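Local coordinates for sulfide-quinone reductase (Aquifex aeolicus, PDB 3HYW), which catalyses the oxidation of hydrogen sulfide with a quinone as electron acceptor, using bound FAD and probably building up polysulfide on active-site cysteines, at residues G14-Y19 / G396-S401; L28-I33 / F69-I74. All blocks are in the same frame, centred on the assembly; numbering follows the deposited sequence.

In the fold
From the N terminus, the chain runs through strand 4-8 and the glycine-rich turn into helix 12-24, which holds the first half of contact 1. Strand 29-33 follows and pairs with strand 71-74. This is contact 2, which closes a short loop at the edge of the FAD-binding Rossmann sheet. Contact 1 closes only near the C terminus, where 396-401 returns to helix 12-24 after helix 376-395. Contact 2 is therefore nested inside the large loop of contact 1. Contact 2 joins neighbouring strands, whereas contact 1 ties the C-terminal helical part to the nucleotide-binding part. They touch directly: F69 packs against G396 and meets Y19 edge-to-face.

Contact 1 (G14-Y19 / G396-S401)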
ATOM      1  N   GLY A  14      32.117  21.021  12.118  1.00 32.08           N
ATOM      2  CA  GLY A  14      33.283  21.771  12.588  1.00 32.04           C
ATOM      3  C   GLY A  14      33.592  21.552  14.057  1.00 32.49           C
ATOM      4  O   GLY A  14      34.738  21.261  14.426  1.00 32.84           O
ATOM      5  N   ILE A  15      32.569  21.694  14.895  1.00 32.21           N
ATOM      6  CA  ILE A  15      32.701  21.414  16.327  1.00 32.70           C
ATOM      7  C   ILE A  15      33.112  19.956  16.581  1.00 32.65           C
ATOM      8  O   ILE A  15      34.026  19.708  17.355  1.00 33.00           O
ATOM      9  CB  ILE A  15      31.408  21.789  17.125  1.00 32.68           C
ATOM     10  CG1 ILE A  15      31.113  23.298  17.031  1.00 32.48           C
ATOM     11  CG2 ILE A  15      31.489  21.315  18.594  1.00 32.87           C
ATOM     12  CD1 ILE A  15      32.071  24.214  17.817  1.00 33.10           C
ATOM     13  N   ALA A  16      32.451  19.000  15.923  1.00 32.38           N
ATOM     14  CA  ALA A  16      32.776  17.583  16.113  1.00 32.20           C
ATOM     15  C   ALA A  16      34.220  17.269  15.737  1.00 32.13           C
ATOM     16  O   ALA A  16      34.909  16.558  16.462  1.00 32.67           O
ATOM     17  CB  ALA A  16      31.807  16.687  15.329  1.00 32.16           C
ATOM     18  N   THR A  17      34.681  17.806  14.610  1.00 31.60           N
ATOM     19  CA  THR A  17      36.060  17.590  14.174  1.00 31.24           C
ATOM     20  C   THR A  17      37.068  18.246  15.129  1.00 31.18           C
ATOM     21  O   THR A  17      38.022  17.603  15.544  1.00 31.60           O
ATOM     22  CB  THR A  17      36.294  18.050  12.707  1.00 31.13           C
ATOM     23  OG1 THR A  17      35.202  17.609  11.888  1.00 31.30           O
ATOM     24  CG2 THR A  17      37.593  17.445  12.161  1.00 30.81           C
ATOM     25  N   ALA A  18      36.847  19.513  15.477  1.00 31.40           N
ATOM     26  CA  ALA A  18      37.710  20.220  16.432  1.00 31.20           C
ATOM     27  C   ALA A  18      37.806  19.518  17.792  1.00 31.51           C
ATOM     28  O   ALA A  18      38.907  19.362  18.322  1.00 31.10           O
ATOM     29  CB  ALA A  18      37.260  21.663  16.607  1.00 31.20           C
ATOM     30  N   TYR A  19      36.664  19.105  18.351  1.00 31.37           N
ATOM     31  CA  TYR A  19      36.659  18.399  19.635  1.00 31.81           C
ATOM     32  C   TYR A  19      37.321  17.025  19.521  1.00 31.78           C
ATOM     33  O   TYR A  19      38.065  16.624  20.419  1.00 31.93           O
ATOM     34  CB  TYR A  19      35.237  18.249  20.191  1.00 31.64           C
ATOM     35  CG  TYR A  19      34.584  19.513  20.747  1.00 32.04           C
ATOM     36  CD1 TYR A  19      35.089  20.789  20.468  1.00 32.14           C
ATOM     37  CD2 TYR A  19      33.417  19.427  21.506  1.00 30.58           C
ATOM     38  CE1 TYR A  19      34.464  21.936  20.964  1.00 31.38           C
ATOM     39  CE2 TYR A  19      32.788  20.562  21.993  1.00 31.15           C
ATOM     40  CZ  TYR A  19      33.312  21.807  21.724  1.00 30.78           C
ATOM     41  OH  TYR A  19      32.677  22.926  22.213  1.00 31.23           O
ATOM     42  N   GLY A 396      32.774  19.704  25.681  1.00 33.26           N
ATOM     43  CA  GLY A 396      34.042  19.488  24.988  1.00 33.28           C
ATOM     44  C   GLY A 396      34.302  18.098  24.451  1.00 33.40           C
ATOM     45  O   GLY A 396      35.434  17.763  24.130  1.00 33.39           O
ATOM     46  N   ASN A 397      33.254  17.293  24.336  1.00 33.64           N
ATOM     47  CA  ASN A 397      33.384  15.951  23.797  1.00 33.87           C
ATOM     48  C   ASN A 397      32.133  15.577  23.015  1.00 33.65           C
ATOM     49  O   ASN A 397      31.078  15.336  23.609  1.00 33.22           O
ATOM     50  CB  ASN A 397      33.655  14.948  24.927  1.00 34.07           C
ATOM     51  CG  ASN A 397      34.240  13.628  24.422  1.00 35.13           C
ATOM     52  OD1 ASN A 397      34.108  13.275  23.248  1.00 36.67           O
ATOM     53  ND2 ASN A 397      34.908  12.907  25.312  1.00 35.57           N
ATOM     54  N   ILE A 398      32.248  15.554  21.684  1.00 33.53           N
ATOM     55  CA  ILE A 398      31.120  15.192  20.813  1.00 33.68           C
ATOM     56  C   ILE A 398      31.063  13.672  20.630  1.00 33.48           C
ATOM     57  O   ILE A 398      30.053  13.135  20.175  1.00 33.49           O
ATOM     58  CB  ILE A 398      31.164  15.918  19.415  1.00 33.70           C
ATOM     59  CG1 ILE A 398      31.278  17.442  19.571  1.00 34.78           C
ATOM     60  CG2 ILE A 398      29.928  15.597  18.559  1.00 33.67           C
ATOM     61  CD1 ILE A 398      30.151  18.104  20.377  1.00 34.51           C
ATOM     62  N   ALA A 399      32.139  12.984  21.006  1.00 33.16           N
ATOM     63  CA  ALA A 399      32.201  11.534  20.846  1.00 33.58           C
ATOM     64  C   ALA A 399      32.625  10.807  22.130  1.00 33.78           C
ATOM     65  O   ALA A 399      33.675  10.164  22.159  1.00 34.46           O
ATOM     66  CB  ALA A 399      33.121  11.167  19.679  1.00 33.21           C
ATOM     67  N   PRO A 400      31.803  10.893  23.198  1.00 34.21           N
ATOM     68  CA  PRO A 400      32.145  10.170  24.429  1.00 34.25           C
ATOM     69  C   PRO A 400      32.185   8.665  24.161  1.00 34.56           C
ATOM     70  O   PRO A 400      31.320   8.151  23.447  1.00 34.52           O
ATOM     71  CB  PRO A 400      30.982  10.487  25.370  1.00 34.36           C
ATOM     72  CG  PRO A 400      30.253  11.617  24.779  1.00 34.29           C
ATOM     73  CD  PRO A 400      30.516  11.606  23.311  1.00 34.14           C
ATOM     74  N   SER A 401      33.175   7.975  24.728  1.00 34.63           N
ATOM     75  CA  SER A 401      33.371   6.543  24.486  1.00 35.02           C
ATOM     76  C   SER A 401      32.116   5.684  24.695  1.00 34.79           C
ATOM     77  O   SER A 401      31.893   4.731  23.939  1.00 35.25           O
ATOM     78  CB  SER A 401      34.527   5.992  25.331  1.00 34.85           C
ATOM     79  OG  SER A 401      34.120   5.779  26.671  1.00 36.50           O
TER
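I398, in the loop after helix 376-395, packs against helix 12-24, where it meets I15, A16 and Y19. This helix follows the glycine-rich FAD-binding turn of the Rossmann fold. The tight part lies here. I398 CG1 stands anti to the carbonyl carbon (chi1 -54°). This brings it 3.5 Å from Y19 CD2 and 3.8 Å from A16 CA. The other branch, CG2, sits 3.9 Å from A16 CB. The end of the chain, CD1, meets I15 CG2 at 3.9 Å, and the two isoleucines cross at about a right angle.

The Y19 ring is held from several directions. I15 CG2, from the same helix, lies 3.6 Å above the ring plane, over the ring centre. The backbone of G396 comes up obliquely, with its C 3.3 Å from Y19 CD2 and its CA 3.4 Å from Y19 CE2. G396 closes helix 376-395 with a Schellman motif and has positive phi. A CB there would point away from helix 12-24.

The other side of the loop packs loosely. The side chain of N397 starts off away from helix 12-24 and is partly exposed. Its OD1 accepts from A399 N, two residues on, at 3.0 Å, an Asx turn. After A399 the chain leaves the contact, and P400 is the N-cap of helix 401-411.

The Y19 hydroxyl and the I398 carbonyl find their partners in helix 376-395. Y19 OH bonds to V393 O, and K392 NZ bonds to I398 O. I398 also rests on F389 and V393 of that helix. With no polar bond between the two segments, the join rests on van der Waals packing of I398 and the G396 backbone against helix 12-24, while the buried phenol of Y19 is satisfied by V393 O.

Contact 2 (L28-I33 / F69-I74); sequences LKITLI and FNIEFI
T31 and E72 sit side by side on paired parallel strands of the Rossmann sheet that binds FAD. Strand 71-74 is the outermost strand on this side of the sheet, next to 29-33. Three backbone bonds join them. E72 N gives its hydrogen to I30 O at 3.0 Å. L32 N donates to E72 O at 2.7 Å. I74 N donates to L32 O at 2.9 Å. E72 therefore uses both its N and its O on strand 29-33.

I30 N is served by a water, which accepts from it at 2.9 Å and donates to N70 O, an oxygen also bonded by R22 NH2.

T31 OG1 donates to E72 OE1 at 2.7 Å, using the anti lone pair of that oxygen. The glutamate reaches it with an extended chain. The same hydroxyl is bonded to H4 NE2 of strand 4-8, where the T31 backbone bonds to V5 and V7, so two side chains hold the hydroxyl. A valine here would probably leave both E72 OE1 and H4 NE2 without their shared mate and let the exposed carboxylate swing. T31 CG2, the other branch, packs on I74 CD1.

I33 and I74 lie side by side on this same face, and I33 also touches FAD. On the face of L32 and F73 the contact is apolar. With CG anti to the backbone N (chi1 -176°), the F73 ring comes nearer strand 29-33, and L32 CD2 meets its edge in plane, 3.7 Å from F73 CE2.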
ATOM      1  N   LEU A  28      47.956  19.632  20.076  1.00 38.67           N
ATOM      2  CA  LEU A  28      47.610  20.142  18.747  1.00 37.86           C
ATOM      3  C   LEU A  28      47.069  21.570  18.830  1.00 37.35           C
ATOM      4  O   LEU A  28      46.189  21.844  19.637  1.00 37.19           O
ATOM      5  CB  LEU A  28      46.526  19.253  18.130  1.00 37.81           C
ATOM      6  CG  LEU A  28      46.570  18.767  16.675  1.00 37.83           C
ATOM      7  CD1 LEU A  28      45.174  18.406  16.199  1.00 36.79           C
ATOM      8  CD2 LEU A  28      47.230  19.732  15.713  1.00 37.59           C
ATOM      9  N   LYS A  29      47.593  22.477  18.007  1.00 36.64           N
ATOM     10  CA  LYS A  29      46.997  23.808  17.902  1.00 36.30           C
ATOM     11  C   LYS A  29      45.792  23.740  16.961  1.00 35.36           C
ATOM     12  O   LYS A  29      45.880  23.199  15.860  1.00 34.88           O
ATOM     13  CB  LYS A  29      48.010  24.853  17.426  1.00 36.26           C
ATOM     14  CG  LYS A  29      47.482  26.283  17.462  1.00 37.05           C
ATOM     15  CD  LYS A  29      48.505  27.293  16.919  1.00 37.75           C
ATOM     16  CE  LYS A  29      47.895  28.695  16.848  1.00 39.58           C
ATOM     17  NZ  LYS A  29      48.768  29.655  16.117  1.00 40.69           N
ATOM     18  N   ILE A  30      44.662  24.271  17.416  1.00 34.80           N
ATOM     19  CA  ILE A  30      43.412  24.196  16.661  1.00 34.33           C
ATOM     20  C   ILE A  30      42.721  25.555  16.650  1.00 34.09           C
ATOM     21  O   ILE A  30      42.481  26.150  17.697  1.00 33.41           O
ATOM     22  CB  ILE A  30      42.440  23.120  17.233  1.00 34.51           C
ATOM     23  CG1 ILE A  30      43.099  21.733  17.230  1.00 33.96           C
ATOM     24  CG2 ILE A  30      41.128  23.099  16.435  1.00 34.36           C
ATOM     25  CD1 ILE A  30      42.415  20.717  18.112  1.00 35.35           C
ATOM     26  N   THR A  31      42.415  26.032  15.449  1.00 34.06           N
ATOM     27  CA  THR A  31      41.713  27.284  15.268  1.00 34.18           C
ATOM     28  C   THR A  31      40.412  27.003  14.533  1.00 34.19           C
ATOM     29  O   THR A  31      40.408  26.362  13.474  1.00 34.49           O
ATOM     30  CB  THR A  31      42.569  28.296  14.477  1.00 34.39           C
ATOM     31  OG1 THR A  31      43.815  28.501  15.157  1.00 34.98           O
ATOM     32  CG2 THR A  31      41.848  29.631  14.333  1.00 34.58           C
ATOM     33  N   LEU A  32      39.310  27.473  15.107  1.00 33.93           N
ATOM     34  CA  LEU A  32      38.012  27.373  14.465  1.00 34.09           C
ATOM     35  C   LEU A  32      37.564  28.757  14.013  1.00 34.09           C
ATOM     36  O   LEU A  32      37.532  29.705  14.808  1.00 33.88           O
ATOM     37  CB  LEU A  32      36.984  26.736  15.404  1.00 33.75           C
ATOM     38  CG  LEU A  32      35.642  26.299  14.792  1.00 34.03           C
ATOM     39  CD1 LEU A  32      35.198  24.949  15.354  1.00 33.79           C
ATOM     40  CD2 LEU A  32      34.566  27.341  15.026  1.00 33.53           C
ATOM     41  N   ILE A  33      37.230  28.857  12.728  1.00 34.24           N
ATOM     42  CA  ILE A  33      36.741  30.092  12.130  1.00 34.27           C
ATOM     43  C   ILE A  33      35.271  29.908  11.761  1.00 34.71           C
ATOM     44  O   ILE A  33      34.931  29.000  11.005  1.00 34.55           O
ATOM     45  CB  ILE A  33      37.539  30.457  10.839  1.00 34.14           C
ATOM     46  CG1 ILE A  33      39.051  30.506  11.113  1.00 34.55           C
ATOM     47  CG2 ILE A  33      37.040  31.773  10.255  1.00 34.00           C
ATOM     48  CD1 ILE A  33      39.910  30.646   9.856  1.00 33.99           C
ATOM     49  N   PHE A  69      38.694  24.716  25.932  1.00 34.30           N
ATOM     50  CA  PHE A  69      39.166  23.474  25.322  1.00 34.33           C
ATOM     51  C   PHE A  69      40.424  23.712  24.494  1.00 34.42           C
ATOM     52  O   PHE A  69      40.768  22.913  23.619  1.00 34.69           O
ATOM     53  CB  PHE A  69      38.040  22.834  24.491  1.00 34.13           C
ATOM     54  CG  PHE A  69      36.739  22.720  25.237  1.00 34.27           C
ATOM     55  CD1 PHE A  69      36.695  22.129  26.509  1.00 34.16           C
ATOM     56  CD2 PHE A  69      35.565  23.219  24.693  1.00 33.78           C
ATOM     57  CE1 PHE A  69      35.492  22.034  27.220  1.00 33.87           C
ATOM     58  CE2 PHE A  69      34.357  23.122  25.392  1.00 34.33           C
ATOM     59  CZ  PHE A  69      34.325  22.533  26.657  1.00 33.79           C
ATOM     60  N   ASN A  70      41.117  24.809  24.802  1.00 34.64           N
ATOM     61  CA  ASN A  70      42.317  25.246  24.069  1.00 34.79           C
ATOM     62  C   ASN A  70      42.109  25.339  22.550  1.00 34.62           C
ATOM     63  O   ASN A  70      42.978  24.962  21.763  1.00 34.82           O
ATOM     64  CB  ASN A  70      43.537  24.387  24.441  1.00 34.69           C
ATOM     65  CG  ASN A  70      43.875  24.460  25.926  1.00 35.55           C
ATOM     66  OD1 ASN A  70      44.338  23.482  26.521  1.00 35.82           O
ATOM     67  ND2 ASN A  70      43.632  25.618  26.534  1.00 36.22           N
ATOM     68  N   ILE A  71      40.942  25.839  22.153  1.00 34.53           N
ATOM     69  CA  ILE A  71      40.623  26.056  20.740  1.00 34.40           C
ATOM     70  C   ILE A  71      40.470  27.556  20.510  1.00 34.83           C
ATOM     71  O   ILE A  71      39.715  28.229  21.212  1.00 34.68           O
ATOM     72  CB  ILE A  71      39.341  25.278  20.310  1.00 34.53           C
ATOM     73  CG1 ILE A  71      39.597  23.765  20.368  1.00 34.24           C
ATOM     74  CG2 ILE A  71      38.877  25.691  18.898  1.00 33.78           C
ATOM     75  CD1 ILE A  71      38.331  22.908  20.391  1.00 33.76           C
ATOM     76  N   GLU A  72      41.222  28.082  19.548  1.00 35.26           N
ATOM     77  CA  GLU A  72      41.136  29.499  19.206  1.00 35.64           C
ATOM     78  C   GLU A  72      39.910  29.725  18.322  1.00 35.15           C
ATOM     79  O   GLU A  72      39.732  29.037  17.326  1.00 35.47           O
ATOM     80  CB  GLU A  72      42.417  29.963  18.502  1.00 35.64           C
ATOM     81  CG  GLU A  72      42.405  31.428  18.073  1.00 36.56           C
ATOM     82  CD  GLU A  72      43.545  31.780  17.132  1.00 37.11           C
ATOM     83  OE1 GLU A  72      44.050  30.875  16.423  1.00 39.77           O
ATOM     84  OE2 GLU A  72      43.927  32.969  17.090  1.00 39.15           O
ATOM     85  N   PHE A  73      39.065  30.676  18.710  1.00 34.75           N
ATOM     86  CA  PHE A  73      37.877  31.023  17.944  1.00 34.37           C
ATOM     87  C   PHE A  73      38.055  32.368  17.246  1.00 34.41           C
ATOM     88  O   PHE A  73      38.370  33.371  17.884  1.00 34.12           O
ATOM     89  CB  PHE A  73      36.641  31.050  18.845  1.00 34.11           C
ATOM     90  CG  PHE A  73      35.346  31.311  18.110  1.00 33.89           C
ATOM     91  CD1 PHE A  73      34.534  32.391  18.466  1.00 33.51           C
ATOM     92  CD2 PHE A  73      34.932  30.475  17.072  1.00 33.49           C
ATOM     93  CE1 PHE A  73      33.328  32.629  17.801  1.00 33.51           C
ATOM     94  CE2 PHE A  73      33.735  30.708  16.396  1.00 33.37           C
ATOM     95  CZ  PHE A  73      32.931  31.786  16.760  1.00 33.47           C
ATOM     96  N   ILE A  74      37.871  32.364  15.928  1.00 34.31           N
ATOM     97  CA  ILE A  74      37.841  33.585  15.140  1.00 34.45           C
ATOM     98  C   ILE A  74      36.421  33.755  14.610  1.00 34.33           C
ATOM     99  O   ILE A  74      35.973  32.989  13.756  1.00 33.96           O
ATOM    100  CB  ILE A  74      38.877  33.556  13.980  1.00 34.56           C
ATOM    101  CG1 ILE A  74      40.298  33.432  14.545  1.00 34.59           C
ATOM    102  CG2 ILE A  74      38.755  34.823  13.105  1.00 34.33           C
ATOM    103  CD1 ILE A  74      41.355  33.102  13.515  1.00 34.83           C
TER
HETATM  104  O   HOH W   1      44.922  25.587  20.011  1.00 30.14           O